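Local coordinates for protein rRNA adenine N-6-methyltransferase (Saccharopolyspora erythraea, PDB 6NVM) that dimethylates one adenine of 23S ribosomal RNA, using S-adenosyl-L-methionine as methyl donor, and so confers resistance to macrolide, lincosamide and streptogramin B antibiotics, at residues Trp194-Lys199 with Asp212-Arg217; Gly247-Ser252 with Ala269-Gly274. All blocks are in the same frame, centred on the assembly; numbering follows the deposited sequence. Where two conformers were deposited one is given.

How the interactions relate
Following the chain from its N terminus, interaction 1 comes first. It closes the connection between strands 192-200 and 213-220, which holds the short strand 205-206. Interaction 2 opens later, after helix 228-243. It closes a loop that contains helix 259-269 and brings the start of helix 249-254 against the loop that follows helix 259-269. The two contacts are in series and neither nest nor cross. The centres of interactions 1 and 2 are about 30 Å apart, and their nearest atoms about 18 Å. Interaction 1 ties two strands at one edge of the large mixed sheet. Interaction 2 joins the start of helix 249-254 to the loop leading to helix 282-292, in the C-terminal helical part.

Interaction 1 of 2, residues Trp194-Lys199 with Asp212-Arg217; sequences WEFVEK and DSAIMR
Val197 breaks the regular pairing of two antiparallel strands. Val197 and Glu198 stand opposite the single Ile215, a classic beta bulge. The carbonyl O of Ile215 takes a bond from Val197 N at 2.9 Å and a weak, longer one from Glu198 N. The extra residue turns the side chain of Val197 toward the partner strand. Its CB lies 3.9 Å from Ile215 CG2, and this branched bump sits across the side of Ile215. The other branch of Ile215 ends in CD1, which lies alongside the chain of Glu198. The CG of Glu198 stands between its backbone N and carbonyl carbon (chi1 70°), and the extended chain runs beside that methyl. Helix 56-65 packs on this face through Thr58 and Ile62.

The opposite face carries Phe196, Ala214 and Met216. The small Ala214 makes the hollow here, and Phe196 CE1 reaches 3.7 Å from its CB. Met216 bends at chi3 (-65°) and brings CE to 3.9 Å from Trp194 CE3. Trp194 is held at its NE1 by Thr188. Helix 168-175 touches Trp194, Phe196 and Ala214.

Charged pairs mark both ends. In one of its two conformers, Glu195 OE1 meets Arg217 NH2 at 2.8 Å in a salt bridge, with a weak bond from NE to the same oxygen. This bridge may not always be formed. The carboxylate and guanidinium planes are 72° apart. The NH1 of Arg217 bonds to Thr65 O instead. At the other end, Lys199 NZ lies 3.2 Å from Asp212 OD2, while Asp212 OD1 accepts from Arg202 N.

Strand 213-220, the one reversed strand, is inserted between 159-167 and 192-200. This 3-2-1-4-5-7-6 order is the hallmark of the class I methyltransferase fold.

Interaction 2 of 2, residues Gly247-Ser252 with Ala269-Gly274; sequences GNIQAS and AGVGGG
Gln250 N donates to the carbonyl O of Gly273 at 3.2 Å, the one hydrogen bond between 247-252 and 269-274. The bond is fairly straight, 159° at the hydrogen. The donor sits in the plane of the Gly273 carbonyl, on a lone pair of its oxygen. Around this oxygen the contact is tight. Ile249 CG2 comes to 3.3 Å, and the CB atoms of Asn248 and Gln250 lie at similar range. The Gly273 carbonyl is thus a bump set into a hollow made by the first residues of the helix. The same Ile249 methyl also reaches the carbonyl O of Gly272. It stands between the backbone N and carbonyl carbon of its residue, while CG1 is anti to the N (chi1 -176°). So placed, CG2 faces the two glycine carbonyls while CG1 carries CD1 toward Val271. CD1 only brushes Val271 CG1, at 4.5 Å. Trp285 of helix 282-292 also packs on Ile249.

Gly273 has no side chain. The extended Gln250 lies against its backbone, with OE1 3.8 Å from Gly273 CA, close to where a CB would stand. The Gln250 side chain also meets Val262 and Leu266 of helix 259-269.

The other side is loose. Gly272 and Gly274 are exposed, and Gly274 meets Asn248 only through CA and CB, at 4.0 Å.

The two helix ends carry standard caps. Asn248 is the N-cap of helix 249-254. Its OD1 lies near the Gly273 carbonyl, but both are acceptors and no bond joins them. That oxygen turns instead to Ala251 N, at 2.7 Å, with the donor above its carbonyl plane. Gly270, with positive phi, closes helix 259-269 in a Schellman motif. The loop after that motif supplies a carbonyl to the first turn of the Asn-capped helix.

Interaction 1 of 2, residues Trp194-Lys199 with Asp212-Arg217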
loop_
_atom_site.group_PDB
_atom_site.type_symbol
_atom_site.label_atom_id
_atom_site.label_comp_id
_atom_site.label_asym_id
_atom_site.label_seq_id
_atom_site.Cartn_x
_atom_site.Cartn_y
_atom_site.Cartn_z
ATOM N N TRP A 194 2.942 -6.056 0.536
ATOM C CA TRP A 194 3.306 -4.722 1.007
ATOM C C TRP A 194 4.823 -4.692 1.122
ATOM O O TRP A 194 5.405 -5.494 1.858
ATOM C CB TRP A 194 2.672 -4.401 2.366
ATOM C CG TRP A 194 1.158 -4.411 2.419
ATOM C CD1 TRP A 194 0.333 -5.477 2.204
ATOM C CD2 TRP A 194 0.305 -3.309 2.754
ATOM N NE1 TRP A 194 -0.983 -5.102 2.365
ATOM C CE2 TRP A 194 -1.025 -3.776 2.705
ATOM C CE3 TRP A 194 0.537 -1.968 3.084
ATOM C CZ2 TRP A 194 -2.116 -2.951 2.971
ATOM C CZ3 TRP A 194 -0.547 -1.148 3.339
ATOM C CH2 TRP A 194 -1.858 -1.642 3.283
ATOM N N GLU A 195 5.459 -3.761 0.415
ATOM C CA GLU A 195 6.910 -3.762 0.292
ATOM C C GLU A 195 7.471 -2.386 0.622
ATOM O O GLU A 195 6.974 -1.370 0.125
ATOM C CB GLU A 195 7.322 -4.200 -1.121
ATOM C CG GLU A 195 6.866 -5.622 -1.469
ATOM C CD GLU A 195 7.105 -6.001 -2.926
ATOM O OE1 GLU A 195 7.490 -5.123 -3.726
ATOM O OE2 GLU A 195 6.900 -7.186 -3.269
ATOM N N PHE A 196 8.496 -2.359 1.475
ATOM C CA PHE A 196 9.233 -1.138 1.780
ATOM C C PHE A 196 10.371 -1.015 0.775
ATOM O O PHE A 196 11.211 -1.918 0.669
ATOM C CB PHE A 196 9.774 -1.178 3.208
ATOM C CG PHE A 196 10.499 0.072 3.622
ATOM C CD1 PHE A 196 9.819 1.111 4.230
ATOM C CD2 PHE A 196 11.861 0.206 3.406
ATOM C CE1 PHE A 196 10.477 2.256 4.615
ATOM C CE2 PHE A 196 12.524 1.354 3.787
ATOM C CZ PHE A 196 11.833 2.379 4.393
ATOM N N VAL A 197 10.403 0.089 0.028
ATOM C CA VAL A 197 11.411 0.237 -1.016
ATOM C C VAL A 197 12.630 0.968 -0.461
ATOM O O VAL A 197 13.739 0.422 -0.456
ATOM C CB VAL A 197 10.833 0.949 -2.252
ATOM C CG1 VAL A 197 11.923 1.218 -3.280
ATOM C CG2 VAL A 197 9.728 0.102 -2.870
ATOM N N GLU A 198 12.452 2.201 0.006
ATOM C CA GLU A 198 13.596 2.924 0.555
ATOM C C GLU A 198 13.125 4.156 1.316
ATOM O O GLU A 198 12.055 4.709 1.049
ATOM C CB GLU A 198 14.581 3.338 -0.547
ATOM C CG GLU A 198 14.054 4.438 -1.465
ATOM C CD GLU A 198 15.057 4.844 -2.538
ATOM O OE1 GLU A 198 15.875 3.991 -2.942
ATOM O OE2 GLU A 198 15.031 6.020 -2.966
ATOM N N LYS A 199 13.961 4.588 2.254
ATOM C CA LYS A 199 13.779 5.874 2.908
ATOM C C LYS A 199 14.126 7.009 1.950
ATOM O O LYS A 199 14.990 6.874 1.081
ATOM C CB LYS A 199 14.662 5.957 4.156
ATOM C CG LYS A 199 14.627 7.295 4.886
ATOM C CD LYS A 199 15.645 7.324 6.022
ATOM C CE LYS A 199 15.659 8.673 6.727
ATOM N NZ LYS A 199 16.748 8.767 7.736
ATOM N N ASP A 212 11.274 12.537 7.644
ATOM C CA ASP A 212 11.685 11.884 6.417
ATOM C C ASP A 212 10.519 11.124 5.797
ATOM O O ASP A 212 9.492 10.873 6.434
ATOM C CB ASP A 212 12.845 10.932 6.689
ATOM C CG ASP A 212 14.065 11.649 7.223
ATOM O OD1 ASP A 212 14.420 12.711 6.668
ATOM O OD2 ASP A 212 14.657 11.156 8.205
ATOM N N SER A 213 10.689 10.759 4.535
ATOM C CA SER A 213 9.667 10.050 3.783
ATOM C C SER A 213 10.199 8.676 3.380
ATOM O O SER A 213 11.299 8.270 3.765
ATOM C CB SER A 213 9.239 10.870 2.563
ATOM O OG SER A 213 8.634 12.092 2.946
ATOM N N ALA A 214 9.411 7.970 2.577
ATOM C CA ALA A 214 9.796 6.647 2.114
ATOM C C ALA A 214 8.992 6.327 0.867
ATOM O O ALA A 214 7.917 6.888 0.640
ATOM C CB ALA A 214 9.566 5.586 3.197
ATOM N N ILE A 215 9.535 5.432 0.052
ATOM C CA ILE A 215 8.795 4.820 -1.042
ATOM C C ILE A 215 8.317 3.460 -0.566
ATOM O O ILE A 215 9.118 2.647 -0.086
ATOM C CB ILE A 215 9.655 4.680 -2.309
ATOM C CG1 ILE A 215 10.192 6.043 -2.746
ATOM C CG2 ILE A 215 8.832 4.050 -3.430
ATOM C CD1 ILE A 215 11.285 5.955 -3.783
ATOM N N MET A 216 7.020 3.215 -0.692
ATOM C CA MET A 216 6.439 1.912 -0.413
ATOM C C MET A 216 5.582 1.504 -1.602
ATOM O O MET A 216 5.107 2.346 -2.369
ATOM C CB MET A 216 5.599 1.925 0.877
ATOM C CG MET A 216 4.390 2.845 0.843
ATOM S SD MET A 216 3.370 2.724 2.335
ATOM C CE MET A 216 2.786 1.039 2.218
ATOM N N ARG A 217 5.384 0.197 -1.747
ATOM C CA ARG A 217 4.657 -0.349 -2.882
ATOM C C ARG A 217 3.700 -1.437 -2.421
ATOM O O ARG A 217 4.055 -2.273 -1.589
ATOM C CB ARG A 217 5.628 -0.910 -3.931
ATOM C CG ARG A 217 4.964 -1.552 -5.144
ATOM C CD ARG A 217 6.007 -1.919 -6.202
ATOM N NE ARG A 217 7.060 -2.764 -5.640
ATOM C CZ ARG A 217 8.208 -3.041 -6.247
ATOM N NH1 ARG A 217 8.471 -2.543 -7.447
ATOM N NH2 ARG A 217 9.100 -3.817 -5.650
#

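Interaction 2 of 2, residues Gly247-Ser252 with Ala269-Gly274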
loop_
_atom_site.group_PDB
_atom_site.type_symbol
_atom_site.label_atom_id
_atom_site.label_comp_id
_atom_site.label_asym_id
_atom_site.label_seq_id
_atom_site.Cartn_x
_atom_site.Cartn_y
_atom_site.Cartn_z
ATOM N N GLY A 247 -6.458 -11.117 27.032
ATOM C CA GLY A 247 -5.140 -10.728 27.492
ATOM C C GLY A 247 -4.027 -11.070 26.522
ATOM O O GLY A 247 -3.128 -10.255 26.290
ATOM N N ASN A 248 -4.074 -12.270 25.947
ATOM C CA ASN A 248 -3.031 -12.749 25.051
ATOM C C ASN A 248 -3.663 -13.364 23.809
ATOM O O ASN A 248 -4.868 -13.638 23.761
ATOM C CB ASN A 248 -2.126 -13.769 25.755
ATOM C CG ASN A 248 -2.911 -14.807 26.527
ATOM O OD1 ASN A 248 -3.362 -15.803 25.968
ATOM N ND2 ASN A 248 -3.084 -14.575 27.826
ATOM N N ILE A 249 -2.832 -13.583 22.790
ATOM C CA ILE A 249 -3.336 -14.148 21.543
ATOM C C ILE A 249 -3.965 -15.513 21.793
ATOM O O ILE A 249 -5.000 -15.849 21.208
ATOM C CB ILE A 249 -2.218 -14.218 20.486
ATOM C CG1 ILE A 249 -2.794 -14.709 19.157
ATOM C CG2 ILE A 249 -1.081 -15.137 20.942
ATOM C CD1 ILE A 249 -1.838 -14.603 17.999
ATOM N N GLN A 250 -3.369 -16.315 22.675
ATOM C CA GLN A 250 -3.951 -17.617 22.973
ATOM C C GLN A 250 -5.346 -17.468 23.566
ATOM O O GLN A 250 -6.276 -18.186 23.175
ATOM C CB GLN A 250 -3.047 -18.398 23.924
ATOM C CG GLN A 250 -3.571 -19.789 24.256
ATOM C CD GLN A 250 -2.480 -20.723 24.745
ATOM O OE1 GLN A 250 -1.555 -20.301 25.438
ATOM N NE2 GLN A 250 -2.577 -21.996 24.374
ATOM N N ALA A 251 -5.515 -16.533 24.504
ATOM C CA ALA A 251 -6.817 -16.341 25.135
ATOM C C ALA A 251 -7.854 -15.881 24.120
ATOM O O ALA A 251 -9.007 -16.327 24.152
ATOM C CB ALA A 251 -6.698 -15.335 26.277
ATOM N N SER A 252 -7.461 -14.990 23.206
ATOM C CA SER A 252 -8.377 -14.544 22.163
ATOM C C SER A 252 -8.826 -15.714 21.296
ATOM O O SER A 252 -10.022 -15.891 21.039
ATOM C CB SER A 252 -7.706 -13.469 21.310
ATOM O OG SER A 252 -7.188 -12.434 22.122
ATOM N N ALA A 269 2.617 -22.390 13.701
ATOM C CA ALA A 269 3.010 -21.072 13.231
ATOM C C ALA A 269 4.309 -20.581 13.852
ATOM O O ALA A 269 4.861 -19.583 13.378
ATOM C CB ALA A 269 1.898 -20.062 13.522
ATOM N N GLY A 270 4.816 -21.253 14.881
ATOM C CA GLY A 270 5.984 -20.754 15.575
ATOM C C GLY A 270 5.706 -19.521 16.406
ATOM O O GLY A 270 6.590 -18.671 16.556
ATOM N N VAL A 271 4.499 -19.408 16.956
ATOM C CA VAL A 271 4.056 -18.238 17.706
ATOM C C VAL A 271 3.827 -18.644 19.154
ATOM O O VAL A 271 3.248 -19.700 19.429
ATOM C CB VAL A 271 2.771 -17.652 17.087
ATOM C CG1 VAL A 271 2.202 -16.538 17.941
ATOM C CG2 VAL A 271 3.060 -17.152 15.659
ATOM N N GLY A 272 4.293 -17.810 20.080
ATOM C CA GLY A 272 4.035 -18.049 21.487
ATOM C C GLY A 272 2.627 -17.643 21.886
ATOM O O GLY A 272 2.043 -16.708 21.344
ATOM N N GLY A 273 2.084 -18.359 22.873
ATOM C CA GLY A 273 0.750 -18.063 23.364
ATOM C C GLY A 273 0.606 -16.671 23.943
ATOM O O GLY A 273 -0.512 -16.146 24.000
ATOM N N GLY A 274 1.707 -16.057 24.366
ATOM C CA GLY A 274 1.659 -14.717 24.919
ATOM C C GLY A 274 2.221 -13.667 23.985
ATOM O O GLY A 274 2.534 -12.553 24.413
#